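Local coordinates for actin-related protein 8 (Homo sapiens, PDB 4FO0) that binds ATP, hydrolyses it only slowly, and is a proposed core subunit of the INO80 chromatin-remodelling complex, involved in transcriptional regulation, DNA replication and probably DNA repair, at residues D58-R63 with M307-L312; N123-T128 with R337-P342; C320-D325 with E353-P358; D331-I336 with A343-F348. All blocks are in the same frame, centred on the assembly; numbering follows the deposited sequence.

Contact 1 of 4, residues D58-R63 with M307-L312; sequences DSWLLR and MDCLLL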
loop_
_atom_site.group_PDB
_atom_site.type_symbol
_atom_site.label_atom_id
_atom_site.label_comp_id
_atom_site.label_asym_id
_atom_site.label_seq_id
_atom_site.Cartn_x
_atom_site.Cartn_y
_atom_site.Cartn_z
ATOM N N ASP A 58 -8.200 15.681 -0.626
ATOM C CA ASP A 58 -8.493 14.332 -1.092
ATOM C C ASP A 58 -8.884 13.443 0.083
ATOM O O ASP A 58 -8.455 13.647 1.218
ATOM C CB ASP A 58 -7.296 13.722 -1.840
ATOM C CG ASP A 58 -7.405 13.874 -3.357
ATOM O OD1 ASP A 58 -8.537 13.845 -3.893
ATOM O OD2 ASP A 58 -6.352 14.015 -4.016
ATOM N N SER A 59 -9.700 12.443 -0.191
ATOM C CA SER A 59 -10.008 11.460 0.827
ATOM C C SER A 59 -8.775 10.580 1.045
ATOM O O SER A 59 -8.031 10.294 0.106
ATOM C CB SER A 59 -11.195 10.616 0.373
ATOM O OG SER A 59 -12.065 11.385 -0.446
ATOM N N TRP A 60 -8.556 10.166 2.284
ATOM C CA TRP A 60 -7.521 9.197 2.586
ATOM C C TRP A 60 -8.082 7.968 3.326
ATOM O O TRP A 60 -8.275 6.903 2.726
ATOM C CB TRP A 60 -6.428 9.857 3.400
ATOM C CG TRP A 60 -5.304 8.944 3.718
ATOM C CD1 TRP A 60 -5.137 7.656 3.286
ATOM C CD2 TRP A 60 -4.179 9.243 4.548
ATOM N NE1 TRP A 60 -3.976 7.136 3.805
ATOM C CE2 TRP A 60 -3.370 8.086 4.584
ATOM C CE3 TRP A 60 -3.774 10.377 5.267
ATOM C CZ2 TRP A 60 -2.183 8.031 5.305
ATOM C CZ3 TRP A 60 -2.598 10.323 5.981
ATOM C CH2 TRP A 60 -1.813 9.158 5.996
ATOM N N LEU A 61 -8.344 8.116 4.624
ATOM C CA LEU A 61 -8.962 7.037 5.390
ATOM C C LEU A 61 -10.477 6.993 5.196
ATOM O O LEU A 61 -11.126 6.029 5.580
ATOM C CB LEU A 61 -8.640 7.125 6.885
ATOM C CG LEU A 61 -7.197 7.083 7.373
ATOM C CD1 LEU A 61 -7.205 6.723 8.847
ATOM C CD2 LEU A 61 -6.326 6.111 6.577
ATOM N N LEU A 62 -11.061 8.032 4.622
ATOM C CA LEU A 62 -12.462 7.922 4.238
ATOM C C LEU A 62 -12.572 7.580 2.757
ATOM O O LEU A 62 -11.604 7.716 1.998
ATOM C CB LEU A 62 -13.231 9.193 4.553
ATOM C CG LEU A 62 -13.534 9.455 6.022
ATOM C CD1 LEU A 62 -14.615 10.504 6.110
ATOM C CD2 LEU A 62 -13.982 8.182 6.708
ATOM N N ARG A 63 -13.752 7.125 2.354
ATOM C CA ARG A 63 -13.981 6.681 0.986
ATOM C C ARG A 63 -15.476 6.630 0.784
ATOM O O ARG A 63 -16.227 6.666 1.758
ATOM C CB ARG A 63 -13.362 5.293 0.759
ATOM C CG ARG A 63 -13.785 4.244 1.794
ATOM C CD ARG A 63 -13.110 2.906 1.549
ATOM N NE ARG A 63 -13.373 2.389 0.207
ATOM C CZ ARG A 63 -12.784 1.313 -0.304
ATOM N NH1 ARG A 63 -11.897 0.642 0.410
ATOM N NH2 ARG A 63 -13.078 0.909 -1.528
ATOM N N MET A 307 -3.321 14.914 10.138
ATOM C CA MET A 307 -2.514 14.627 11.323
ATOM C C MET A 307 -3.096 13.447 12.106
ATOM O O MET A 307 -2.364 12.556 12.535
ATOM C CB MET A 307 -2.386 15.871 12.223
ATOM C CG MET A 307 -1.521 17.001 11.651
ATOM S SD MET A 307 0.201 16.496 11.453
ATOM C CE MET A 307 0.250 16.207 9.685
ATOM N N ASP A 308 -4.416 13.466 12.289
ATOM C CA ASP A 308 -5.148 12.386 12.927
ATOM C C ASP A 308 -4.956 11.078 12.173
ATOM O O ASP A 308 -4.731 10.018 12.771
ATOM C CB ASP A 308 -6.636 12.724 12.977
ATOM C CG ASP A 308 -6.939 13.871 13.927
ATOM O OD1 ASP A 308 -6.048 14.227 14.726
ATOM O OD2 ASP A 308 -8.068 14.411 13.884
ATOM N N CYS A 309 -5.052 11.160 10.854
ATOM C CA CYS A 309 -4.874 9.995 10.020
ATOM C C CYS A 309 -3.503 9.377 10.171
ATOM O O CYS A 309 -3.379 8.155 10.227
ATOM C CB CYS A 309 -5.167 10.332 8.570
ATOM S SG CYS A 309 -6.922 10.473 8.333
ATOM N N LEU A 310 -2.474 10.210 10.246
ATOM C CA LEU A 310 -1.131 9.691 10.506
ATOM C C LEU A 310 -1.102 8.993 11.865
ATOM O O LEU A 310 -0.463 7.953 12.032
ATOM C CB LEU A 310 -0.078 10.810 10.444
ATOM C CG LEU A 310 0.122 11.447 9.069
ATOM C CD1 LEU A 310 1.042 12.631 9.176
ATOM C CD2 LEU A 310 0.696 10.435 8.094
ATOM N N LEU A 311 -1.813 9.572 12.828
ATOM C CA LEU A 311 -1.924 8.999 14.164
ATOM C C LEU A 311 -2.591 7.624 14.137
ATOM O O LEU A 311 -2.074 6.658 14.704
ATOM C CB LEU A 311 -2.723 9.930 15.062
ATOM C CG LEU A 311 -2.926 9.410 16.484
ATOM C CD1 LEU A 311 -1.594 9.311 17.209
ATOM C CD2 LEU A 311 -3.895 10.299 17.232
ATOM N N LEU A 312 -3.742 7.541 13.472
ATOM C CA LEU A 312 -4.462 6.281 13.347
ATOM C C LEU A 312 -3.604 5.219 12.664
ATOM O O LEU A 312 -3.479 4.103 13.180
ATOM C CB LEU A 312 -5.797 6.489 12.631
ATOM C CG LEU A 312 -6.706 7.469 13.401
ATOM C CD1 LEU A 312 -8.024 7.766 12.675
ATOM C CD2 LEU A 312 -6.961 6.970 14.825
#
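An irregular turn of backbone at Trp60 and Leu61 comes up against one side of the helix carrying Cys309, with the CA atoms of Leu61 and Cys309 6.8 Å apart. No hydrogen bond spans the two segments; the join is made by apolar side chains. Cys309 points between Trp60 and Leu61, two consecutive residues of the loop. Its CB meets the indole of Trp60 at CE3 (3.6 Å), in an oblique approach that also brings SG to 5.1 Å from the centroid of the six-membered ring. The same SG lies 3.5 Å from CG of Leu61. With its CG anti to the backbone N (chi1 -178°), Trp60 reaches out across the helix, and its outer atom CH2 meets CD2 of Leu310 at 3.5 Å, the methyl lying in the ring plane at the edge. Leu61 sends CD2 back over a face of this indole, while its CD1 reaches CB of Leu312 at 4.0 Å. The other end of the indole is fixed by a hydrogen bond from NE1 to Asp255, an ATP-binding residue. The contact thus borders the nucleotide cleft of the actin fold, where an insertion probably belonging to subdomain 2 meets a helix corresponding to one of actin's subdomain 4.

Contact 2 of 4, residues N123-T128 with R337-P342; sequences NKWTNT and RHPDSP
Asn123, Lys124 and Trp125 pass along a type II beta turn formed by His338 to Ser341, the connection of a beta hairpin. The 123-128 loop, probably part of an insertion in subdomain 2, thereby meets a hairpin corresponding to one in actin's subdomain 4. At Asn123 the side-chain amide takes part: ND2 of Asn123 donates to the backbone O of Arg337 at 2.7 Å, the nitrogen lying in the plane of that carbonyl. The backbone O of the same asparagine receives a CA-H...O contact from Pro339 CA at 3.3 Å, so Asn123 engages the turn through both side chain and main chain. Lys124 turns its side chain away and offers its backbone, with CA 3.8 Å from Pro339 CB. Trp125 carries most of the remaining contact. Its CG stands beside the backbone N (chi1 -57°), a setting that brings the indole back over the turn. Pro339 CB then rests over the centre of the six-membered ring, 3.7 Å from the centroid and 12° off the normal, a CH-pi contact. Met307 of helix 306-319 also touches Pro339. Beyond the proline, Trp125 NE1 donates to Asp340 OD2 at 3.0 Å; the carboxylate stands almost perpendicular to the indole, and OD2 lies in the ring plane but is met from above its own carboxylate plane.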
loop_
_atom_site.group_PDB
_atom_site.type_symbol
_atom_site.label_atom_id
_atom_site.label_comp_id
_atom_site.label_asym_id
_atom_site.label_seq_id
_atom_site.Cartn_x
_atom_site.Cartn_y
_atom_site.Cartn_z
ATOM N N ASN A 123 6.760 19.570 16.779
ATOM C CA ASN A 123 6.464 19.585 15.356
ATOM C C ASN A 123 5.729 20.844 14.993
ATOM O O ASN A 123 4.949 21.361 15.789
ATOM C CB ASN A 123 5.608 18.384 14.952
ATOM C CG ASN A 123 6.321 17.082 15.151
ATOM O OD1 ASN A 123 7.548 16.977 14.966
ATOM N ND2 ASN A 123 5.564 16.072 15.549
ATOM N N LYS A 124 5.964 21.332 13.783
ATOM C CA LYS A 124 5.281 22.538 13.333
ATOM C C LYS A 124 4.762 22.425 11.912
ATOM O O LYS A 124 5.179 21.566 11.145
ATOM C CB LYS A 124 6.192 23.756 13.469
ATOM C CG LYS A 124 7.549 23.549 12.875
ATOM C CD LYS A 124 8.516 24.546 13.446
ATOM C CE LYS A 124 8.556 24.443 14.954
ATOM N NZ LYS A 124 9.355 25.569 15.524
ATOM N N TRP A 125 3.825 23.295 11.576
ATOM C CA TRP A 125 3.325 23.364 10.227
ATOM C C TRP A 125 4.460 23.693 9.281
ATOM O O TRP A 125 5.373 24.443 9.629
ATOM C CB TRP A 125 2.305 24.466 10.139
ATOM C CG TRP A 125 1.162 24.322 11.082
ATOM C CD1 TRP A 125 0.745 25.239 11.995
ATOM C CD2 TRP A 125 0.249 23.221 11.178
ATOM N NE1 TRP A 125 -0.367 24.785 12.658
ATOM C CE2 TRP A 125 -0.694 23.546 12.176
ATOM C CE3 TRP A 125 0.129 21.998 10.508
ATOM C CZ2 TRP A 125 -1.735 22.692 12.530
ATOM C CZ3 TRP A 125 -0.904 21.150 10.861
ATOM C CH2 TRP A 125 -1.820 21.500 11.863
ATOM N N THR A 126 4.407 23.126 8.084
ATOM C CA THR A 126 5.286 23.556 7.007
ATOM C C THR A 126 5.197 25.078 6.827
ATOM O O THR A 126 4.105 25.652 6.796
ATOM C CB THR A 126 4.865 22.897 5.704
ATOM O OG1 THR A 126 4.961 21.478 5.856
ATOM C CG2 THR A 126 5.732 23.370 4.540
ATOM N N ASN A 127 6.335 25.746 6.711
ATOM C CA ASN A 127 6.277 27.182 6.502
ATOM C C ASN A 127 5.922 27.556 5.070
ATOM O O ASN A 127 6.576 27.130 4.116
ATOM C CB ASN A 127 7.564 27.879 6.925
ATOM C CG ASN A 127 7.491 29.374 6.721
ATOM O OD1 ASN A 127 6.812 30.085 7.468
ATOM N ND2 ASN A 127 8.163 29.858 5.689
ATOM N N THR A 128 4.883 28.362 4.934
ATOM C CA THR A 128 4.420 28.791 3.628
ATOM C C THR A 128 4.409 30.321 3.528
ATOM O O THR A 128 3.667 30.898 2.728
ATOM C CB THR A 128 3.005 28.257 3.358
ATOM O OG1 THR A 128 2.069 28.947 4.195
ATOM C CG2 THR A 128 2.932 26.763 3.648
ATOM N N ARG A 337 1.962 14.279 19.133
ATOM C CA ARG A 337 2.826 15.437 18.979
ATOM C C ARG A 337 2.427 16.203 17.724
ATOM O O ARG A 337 3.185 16.287 16.758
ATOM C CB ARG A 337 4.287 15.002 18.893
ATOM C CG ARG A 337 4.756 14.248 20.120
ATOM C CD ARG A 337 6.250 13.972 20.063
ATOM N NE ARG A 337 6.802 13.669 21.382
ATOM C CZ ARG A 337 7.366 14.573 22.183
ATOM N NH1 ARG A 337 7.456 15.837 21.798
ATOM N NH2 ARG A 337 7.844 14.216 23.370
ATOM N N HIS A 338 1.230 16.771 17.741
ATOM C CA HIS A 338 0.771 17.542 16.603
ATOM C C HIS A 338 1.220 18.979 16.668
ATOM O O HIS A 338 1.446 19.523 17.745
ATOM C CB HIS A 338 -0.741 17.474 16.504
ATOM C CG HIS A 338 -1.237 16.122 16.109
ATOM N ND1 HIS A 338 -2.577 15.795 16.083
ATOM C CD2 HIS A 338 -0.565 15.012 15.720
ATOM C CE1 HIS A 338 -2.706 14.537 15.698
ATOM N NE2 HIS A 338 -1.502 14.038 15.477
ATOM N N PRO A 339 1.351 19.610 15.505
ATOM C CA PRO A 339 1.626 21.048 15.548
ATOM C C PRO A 339 0.479 21.771 16.272
ATOM O O PRO A 339 -0.650 21.275 16.264
ATOM C CB PRO A 339 1.683 21.440 14.062
ATOM C CG PRO A 339 1.855 20.136 13.311
ATOM C CD PRO A 339 1.137 19.112 14.137
ATOM N N ASP A 340 0.761 22.906 16.911
ATOM C CA ASP A 340 -0.293 23.705 17.550
ATOM C C ASP A 340 -0.867 23.025 18.799
ATOM O O ASP A 340 -1.937 23.383 19.293
ATOM C CB ASP A 340 -1.420 24.014 16.555
ATOM C CG ASP A 340 -1.161 25.279 15.723
ATOM O OD1 ASP A 340 -0.055 25.871 15.826
ATOM O OD2 ASP A 340 -2.075 25.675 14.954
ATOM N N SER A 341 -0.151 22.028 19.298
ATOM C CA SER A 341 -0.521 21.382 20.546
ATOM C C SER A 341 0.722 20.955 21.329
ATOM O O SER A 341 1.853 21.034 20.829
ATOM C CB SER A 341 -1.456 20.195 20.300
ATOM O OG SER A 341 -0.967 19.378 19.257
ATOM N N PRO A 342 0.513 20.551 22.586
ATOM C CA PRO A 342 1.598 20.077 23.454
ATOM C C PRO A 342 2.003 18.660 23.101
ATOM O O PRO A 342 1.266 18.009 22.370
ATOM C CB PRO A 342 0.982 20.125 24.846
ATOM C CG PRO A 342 -0.512 20.190 24.619
ATOM C CD PRO A 342 -0.747 20.801 23.311
#

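Contact 3 of 4, residues C320-D325 with E353-P358; sequences CHLDQD and EKLQAP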
loop_
_atom_site.group_PDB
_atom_site.type_symbol
_atom_site.label_atom_id
_atom_site.label_comp_id
_atom_site.label_asym_id
_atom_site.label_seq_id
_atom_site.Cartn_x
_atom_site.Cartn_y
_atom_site.Cartn_z
ATOM N N CYS A 320 -2.147 -3.276 16.675
ATOM C CA CYS A 320 -2.778 -4.381 15.970
ATOM C C CYS A 320 -1.846 -5.582 15.791
ATOM O O CYS A 320 -0.641 -5.433 15.574
ATOM C CB CYS A 320 -3.339 -3.887 14.633
ATOM S SG CYS A 320 -4.769 -2.780 14.889
ATOM N N HIS A 321 -2.410 -6.779 15.909
ATOM C CA HIS A 321 -1.632 -8.012 15.776
ATOM C C HIS A 321 -2.551 -9.095 15.237
ATOM O O HIS A 321 -3.774 -8.943 15.292
ATOM C CB HIS A 321 -1.065 -8.439 17.137
ATOM C CG HIS A 321 -2.122 -8.778 18.147
ATOM N ND1 HIS A 321 -2.638 -10.049 18.287
ATOM C CD2 HIS A 321 -2.777 -8.006 19.046
ATOM C CE1 HIS A 321 -3.560 -10.045 19.234
ATOM N NE2 HIS A 321 -3.660 -8.820 19.714
ATOM N N LEU A 322 -1.973 -10.173 14.714
ATOM C CA LEU A 322 -2.750 -11.359 14.329
ATOM C C LEU A 322 -2.321 -12.586 15.139
ATOM O O LEU A 322 -2.130 -13.678 14.598
ATOM C CB LEU A 322 -2.616 -11.641 12.837
ATOM C CG LEU A 322 -3.313 -10.655 11.907
ATOM C CD1 LEU A 322 -2.798 -10.810 10.480
ATOM C CD2 LEU A 322 -4.809 -10.866 11.956
ATOM N N ASP A 323 -2.174 -12.394 16.444
ATOM C CA ASP A 323 -1.703 -13.448 17.328
ATOM C C ASP A 323 -2.808 -13.885 18.317
ATOM O O ASP A 323 -3.171 -13.126 19.218
ATOM C CB ASP A 323 -0.468 -12.920 18.066
ATOM C CG ASP A 323 0.150 -13.938 19.006
ATOM O OD1 ASP A 323 -0.444 -15.024 19.200
ATOM O OD2 ASP A 323 1.231 -13.632 19.567
ATOM N N GLN A 324 -3.347 -15.096 18.152
ATOM C CA GLN A 324 -4.403 -15.589 19.054
ATOM C C GLN A 324 -4.006 -15.507 20.517
ATOM O O GLN A 324 -4.849 -15.302 21.394
ATOM C CB GLN A 324 -4.762 -17.044 18.764
ATOM C CG GLN A 324 -5.717 -17.238 17.629
ATOM C CD GLN A 324 -7.092 -16.656 17.898
ATOM O OE1 GLN A 324 -7.538 -15.748 17.189
ATOM N NE2 GLN A 324 -7.788 -17.196 18.900
ATOM N N ASP A 325 -2.720 -15.676 20.775
ATOM C CA ASP A 325 -2.240 -15.863 22.136
ATOM C C ASP A 325 -2.111 -14.579 22.942
ATOM O O ASP A 325 -1.967 -14.624 24.166
ATOM C CB ASP A 325 -0.941 -16.668 22.127
ATOM C CG ASP A 325 -1.118 -18.040 21.493
ATOM O OD1 ASP A 325 -2.200 -18.647 21.663
ATOM O OD2 ASP A 325 -0.186 -18.505 20.808
ATOM N N GLU A 353 -10.173 -5.541 19.993
ATOM C CA GLU A 353 -10.000 -4.600 18.902
ATOM C C GLU A 353 -8.610 -4.734 18.220
ATOM O O GLU A 353 -8.492 -4.625 17.002
ATOM C CB GLU A 353 -10.247 -3.190 19.417
ATOM C CG GLU A 353 -9.975 -3.046 20.902
ATOM C CD GLU A 353 -11.170 -3.380 21.783
ATOM O OE1 GLU A 353 -10.952 -3.963 22.863
ATOM O OE2 GLU A 353 -12.319 -3.037 21.419
ATOM N N LYS A 354 -7.568 -5.003 18.995
ATOM C CA LYS A 354 -6.227 -5.134 18.421
ATOM C C LYS A 354 -6.111 -6.284 17.443
ATOM O O LYS A 354 -5.234 -6.269 16.582
ATOM C CB LYS A 354 -5.162 -5.290 19.509
ATOM C CG LYS A 354 -4.979 -4.066 20.388
ATOM C CD LYS A 354 -3.922 -4.317 21.433
ATOM C CE LYS A 354 -4.409 -5.288 22.482
ATOM N NZ LYS A 354 -3.276 -5.636 23.365
ATOM N N LEU A 355 -6.980 -7.284 17.595
ATOM C CA LEU A 355 -6.983 -8.465 16.727
ATOM C C LEU A 355 -8.134 -8.449 15.721
ATOM O O LEU A 355 -7.977 -8.861 14.591
ATOM C CB LEU A 355 -7.045 -9.741 17.559
ATOM C CG LEU A 355 -7.221 -11.066 16.811
ATOM C CD1 LEU A 355 -5.981 -11.432 15.986
ATOM C CD2 LEU A 355 -7.504 -12.140 17.824
ATOM N N GLN A 356 -9.288 -7.954 16.142
ATOM C CA GLN A 356 -10.425 -7.821 15.250
ATOM C C GLN A 356 -10.103 -7.026 13.986
ATOM O O GLN A 356 -10.398 -7.468 12.875
ATOM C CB GLN A 356 -11.592 -7.168 15.984
ATOM C CG GLN A 356 -12.153 -8.015 17.110
ATOM C CD GLN A 356 -13.128 -7.236 17.962
ATOM O OE1 GLN A 356 -12.791 -6.181 18.496
ATOM N NE2 GLN A 356 -14.348 -7.726 18.064
ATOM N N ALA A 357 -9.500 -5.852 14.157
ATOM C CA ALA A 357 -9.303 -4.931 13.046
ATOM C C ALA A 357 -8.481 -5.518 11.884
ATOM O O ALA A 357 -8.892 -5.440 10.732
ATOM C CB ALA A 357 -8.687 -3.645 13.548
ATOM N N PRO A 358 -7.308 -6.087 12.184
ATOM C CA PRO A 358 -6.474 -6.693 11.135
ATOM C C PRO A 358 -7.197 -7.842 10.455
ATOM O O PRO A 358 -6.996 -8.081 9.267
ATOM C CB PRO A 358 -5.267 -7.247 11.906
ATOM C CG PRO A 358 -5.258 -6.506 13.190
ATOM C CD PRO A 358 -6.665 -6.100 13.507
#
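His321 and Lys354 make the polar link between the segments: His321 N donates to Lys354 O at 2.9 Å, with an angle of 159° at the hydrogen. Two CA-H...O contacts accompany it, from Cys320 CA to the same Lys354 O and from Leu355 CA back to His321 O, so the loop leaving helix 306-319 runs closely beside the first turn of the other helix. Further hydrogen bonds shape the loop itself. Asp323 N donates to His321 ND1 (3.0 Å) almost in the plane of the imidazole, which makes ND1 an acceptor and helps fix the rotation of the ring. Asp323 OD1 accepts from Asp325 N, an Asx turn. The imidazole also takes part in the packing: with CG between the backbone N and the carbonyl carbon (chi1 63°), it lies with one face over Leu355 CA, and its CD2 meets Lys354 CB obliquely at 3.6 Å. The amine of Lys354 leads away to His332. Among the apolar contacts, Pro358 touches Cys320 CB through CG (3.6 Å) and Leu322 CD2 through CB (3.6 Å), while Leu355 CD1 lies against Leu322 CA. Phe519 and Ala516 of helix 516-527 also touch Leu322. With the side chain of Cys320 about 6 Å from the bound ATP at the nearest atoms, this buried junction lies close to the nucleotide site, probably within the part of the actin fold equivalent to subdomain 4.

Contact 4 of 4, residues D331-I336 with A343-F348; sequences DHEFQI and ALLYQF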
loop_
_atom_site.group_PDB
_atom_site.type_symbol
_atom_site.label_atom_id
_atom_site.label_comp_id
_atom_site.label_asym_id
_atom_site.label_seq_id
_atom_site.Cartn_x
_atom_site.Cartn_y
_atom_site.Cartn_z
ATOM N N ASP A 331 -2.919 -2.728 29.206
ATOM C CA ASP A 331 -2.687 -1.311 29.407
ATOM C C ASP A 331 -1.648 -0.817 28.419
ATOM O O ASP A 331 -0.553 -1.376 28.317
ATOM C CB ASP A 331 -2.295 -1.032 30.851
ATOM C CG ASP A 331 -3.495 -1.061 31.783
ATOM O OD1 ASP A 331 -4.556 -0.519 31.401
ATOM O OD2 ASP A 331 -3.388 -1.636 32.884
ATOM N N HIS A 332 -2.033 0.198 27.652
ATOM C CA HIS A 332 -1.178 0.785 26.624
ATOM C C HIS A 332 -1.041 2.294 26.802
ATOM O O HIS A 332 -1.838 2.945 27.490
ATOM C CB HIS A 332 -1.755 0.514 25.235
ATOM C CG HIS A 332 -1.897 -0.937 24.902
ATOM N ND1 HIS A 332 -0.831 -1.717 24.505
ATOM C CD2 HIS A 332 -2.984 -1.748 24.889
ATOM C CE1 HIS A 332 -1.253 -2.946 24.268
ATOM N NE2 HIS A 332 -2.554 -2.991 24.495
ATOM N N GLU A 333 -0.032 2.864 26.169
ATOM C CA GLU A 333 0.028 4.312 26.127
ATOM C C GLU A 333 0.494 4.740 24.758
ATOM O O GLU A 333 1.196 3.997 24.072
ATOM C CB GLU A 333 0.964 4.851 27.199
ATOM C CG GLU A 333 2.423 4.521 26.964
ATOM C CD GLU A 333 3.290 4.864 28.167
ATOM O OE1 GLU A 333 4.541 4.817 28.029
ATOM O OE2 GLU A 333 2.714 5.175 29.245
ATOM N N PHE A 334 0.085 5.933 24.354
ATOM C CA PHE A 334 0.557 6.482 23.099
ATOM C C PHE A 334 0.730 7.984 23.212
ATOM O O PHE A 334 0.138 8.624 24.089
ATOM C CB PHE A 334 -0.402 6.119 21.957
ATOM C CG PHE A 334 -1.769 6.757 22.060
ATOM C CD1 PHE A 334 -2.776 6.166 22.805
ATOM C CD2 PHE A 334 -2.055 7.932 21.378
ATOM C CE1 PHE A 334 -4.048 6.749 22.891
ATOM C CE2 PHE A 334 -3.325 8.520 21.452
ATOM C CZ PHE A 334 -4.324 7.923 22.201
ATOM N N GLN A 335 1.542 8.538 22.318
ATOM C CA GLN A 335 1.788 9.979 22.275
ATOM C C GLN A 335 1.014 10.690 21.172
ATOM O O GLN A 335 0.668 10.098 20.154
ATOM C CB GLN A 335 3.274 10.246 22.059
ATOM C CG GLN A 335 4.168 9.741 23.168
ATOM C CD GLN A 335 5.597 10.224 23.011
ATOM O OE1 GLN A 335 5.898 11.046 22.142
ATOM N NE2 GLN A 335 6.487 9.717 23.853
ATOM N N ILE A 336 0.746 11.971 21.371
ATOM C CA ILE A 336 0.383 12.818 20.249
ATOM C C ILE A 336 1.301 14.032 20.254
ATOM O O ILE A 336 1.427 14.710 21.257
ATOM C CB ILE A 336 -1.068 13.285 20.291
ATOM C CG1 ILE A 336 -2.024 12.101 20.495
ATOM C CG2 ILE A 336 -1.389 14.023 18.997
ATOM C CD1 ILE A 336 -3.517 12.486 20.398
ATOM N N ALA A 343 3.154 18.196 23.580
ATOM C CA ALA A 343 3.481 16.768 23.473
ATOM C C ALA A 343 2.662 16.041 24.521
ATOM O O ALA A 343 2.905 16.209 25.722
ATOM C CB ALA A 343 4.975 16.510 23.691
ATOM N N LEU A 344 1.689 15.255 24.061
ATOM C CA LEU A 344 0.744 14.554 24.934
ATOM C C LEU A 344 1.013 13.064 25.056
ATOM O O LEU A 344 1.407 12.396 24.094
ATOM C CB LEU A 344 -0.671 14.751 24.423
ATOM C CG LEU A 344 -1.172 16.185 24.477
ATOM C CD1 LEU A 344 -2.440 16.302 23.655
ATOM C CD2 LEU A 344 -1.446 16.579 25.917
ATOM N N LEU A 345 0.789 12.544 26.255
ATOM C CA LEU A 345 0.892 11.111 26.497
ATOM C C LEU A 345 -0.413 10.580 27.077
ATOM O O LEU A 345 -0.887 11.076 28.094
ATOM C CB LEU A 345 2.022 10.812 27.464
ATOM C CG LEU A 345 2.112 9.334 27.803
ATOM C CD1 LEU A 345 2.683 8.594 26.613
ATOM C CD2 LEU A 345 2.959 9.135 29.035
ATOM N N TYR A 346 -0.978 9.572 26.412
ATOM C CA TYR A 346 -2.255 8.968 26.781
ATOM C C TYR A 346 -2.109 7.536 27.307
ATOM O O TYR A 346 -1.451 6.693 26.684
ATOM C CB TYR A 346 -3.167 8.904 25.562
ATOM C CG TYR A 346 -3.825 10.205 25.176
ATOM C CD1 TYR A 346 -5.090 10.527 25.659
ATOM C CD2 TYR A 346 -3.211 11.087 24.293
ATOM C CE1 TYR A 346 -5.717 11.700 25.299
ATOM C CE2 TYR A 346 -3.832 12.281 23.929
ATOM C CZ TYR A 346 -5.082 12.579 24.438
ATOM O OH TYR A 346 -5.717 13.749 24.090
ATOM N N GLN A 347 -2.733 7.264 28.449
ATOM C CA GLN A 347 -2.954 5.887 28.892
ATOM C C GLN A 347 -4.250 5.369 28.293
ATOM O O GLN A 347 -5.262 6.076 28.256
ATOM C CB GLN A 347 -3.097 5.804 30.414
ATOM C CG GLN A 347 -1.979 6.433 31.198
ATOM C CD GLN A 347 -0.633 5.866 30.823
ATOM O OE1 GLN A 347 -0.432 4.649 30.816
ATOM N NE2 GLN A 347 0.303 6.747 30.497
ATOM N N PHE A 348 -4.246 4.135 27.818
ATOM C CA PHE A 348 -5.539 3.472 27.712
ATOM C C PHE A 348 -5.518 1.981 27.546
ATOM O O PHE A 348 -4.475 1.371 27.288
ATOM C CB PHE A 348 -6.471 4.145 26.712
ATOM C CG PHE A 348 -6.351 3.633 25.328
ATOM C CD1 PHE A 348 -7.491 3.507 24.534
ATOM C CD2 PHE A 348 -5.112 3.322 24.797
ATOM C CE1 PHE A 348 -7.399 3.055 23.237
ATOM C CE2 PHE A 348 -5.006 2.857 23.497
ATOM C CZ PHE A 348 -6.150 2.727 22.717
#
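Phe334 and Tyr346 form a cross-strand pair in an antiparallel hairpin, their ring planes only 9° apart but slid so far that they barely overlap. What covers the phenylalanine is instead the Tyr346 CB, which stands over one face of its ring toward the rim, 3.8 Å from the centroid. Phe334 has its CG wedged between backbone N and carbonyl carbon (chi1 67°), which swings the ring across to the partner strand. There it also turns an edge toward the face of Phe348, in an offset edge-to-face pair with planes at 74° and centroids 5.6 Å apart. The three rings form an aromatic cluster, which Ile336 extends by placing CD1 obliquely against Tyr346 CE2 (3.6 Å). Glu333 and Gln347 lie side by side on the other sheet face, pointing the same way. Gln347 NE2 donates to Glu333 OE2 at 3.1 Å, reaching it on the anti side, while amide and carboxylate planes stay steeply inclined to each other. Leu345 CD1 packs beside Gln335 CG on this face. Main-chain bonds such as Tyr346 N to Phe334 O (2.7 Å) and Leu344 N to Ile336 O (2.9 Å) hold the register. The aromatic face packs on helix 306-319, where Phe334 meets Leu315, Ile336 meets Leu311 and Phe348 meets Phe319; strand 115-118 pairs with strand 343-350 to complete a three-stranded antiparallel sheet.

Overall arrangement
Helix 306-319, the hairpin 330-336/343-350 and helix 353-359 follow one another in the chain and tie the four contacts together. Contact 1 uses the first of these helices, contact 3 the loop after it together with helix 353-359, contact 4 the hairpin strands and contact 2 their connecting turn; contact 4 is nested within the loop that contact 3 closes. Contacts 1 and 2 have centres about 17 Å apart and touch through Met307 and His338, whereas contacts 2 and 3 are about 32 Å apart between centres. Contacts 1 and 2 bring residues from before strand 134-136 onto this unit, probably bridging subdomains 2 and 4 across the ATP cleft.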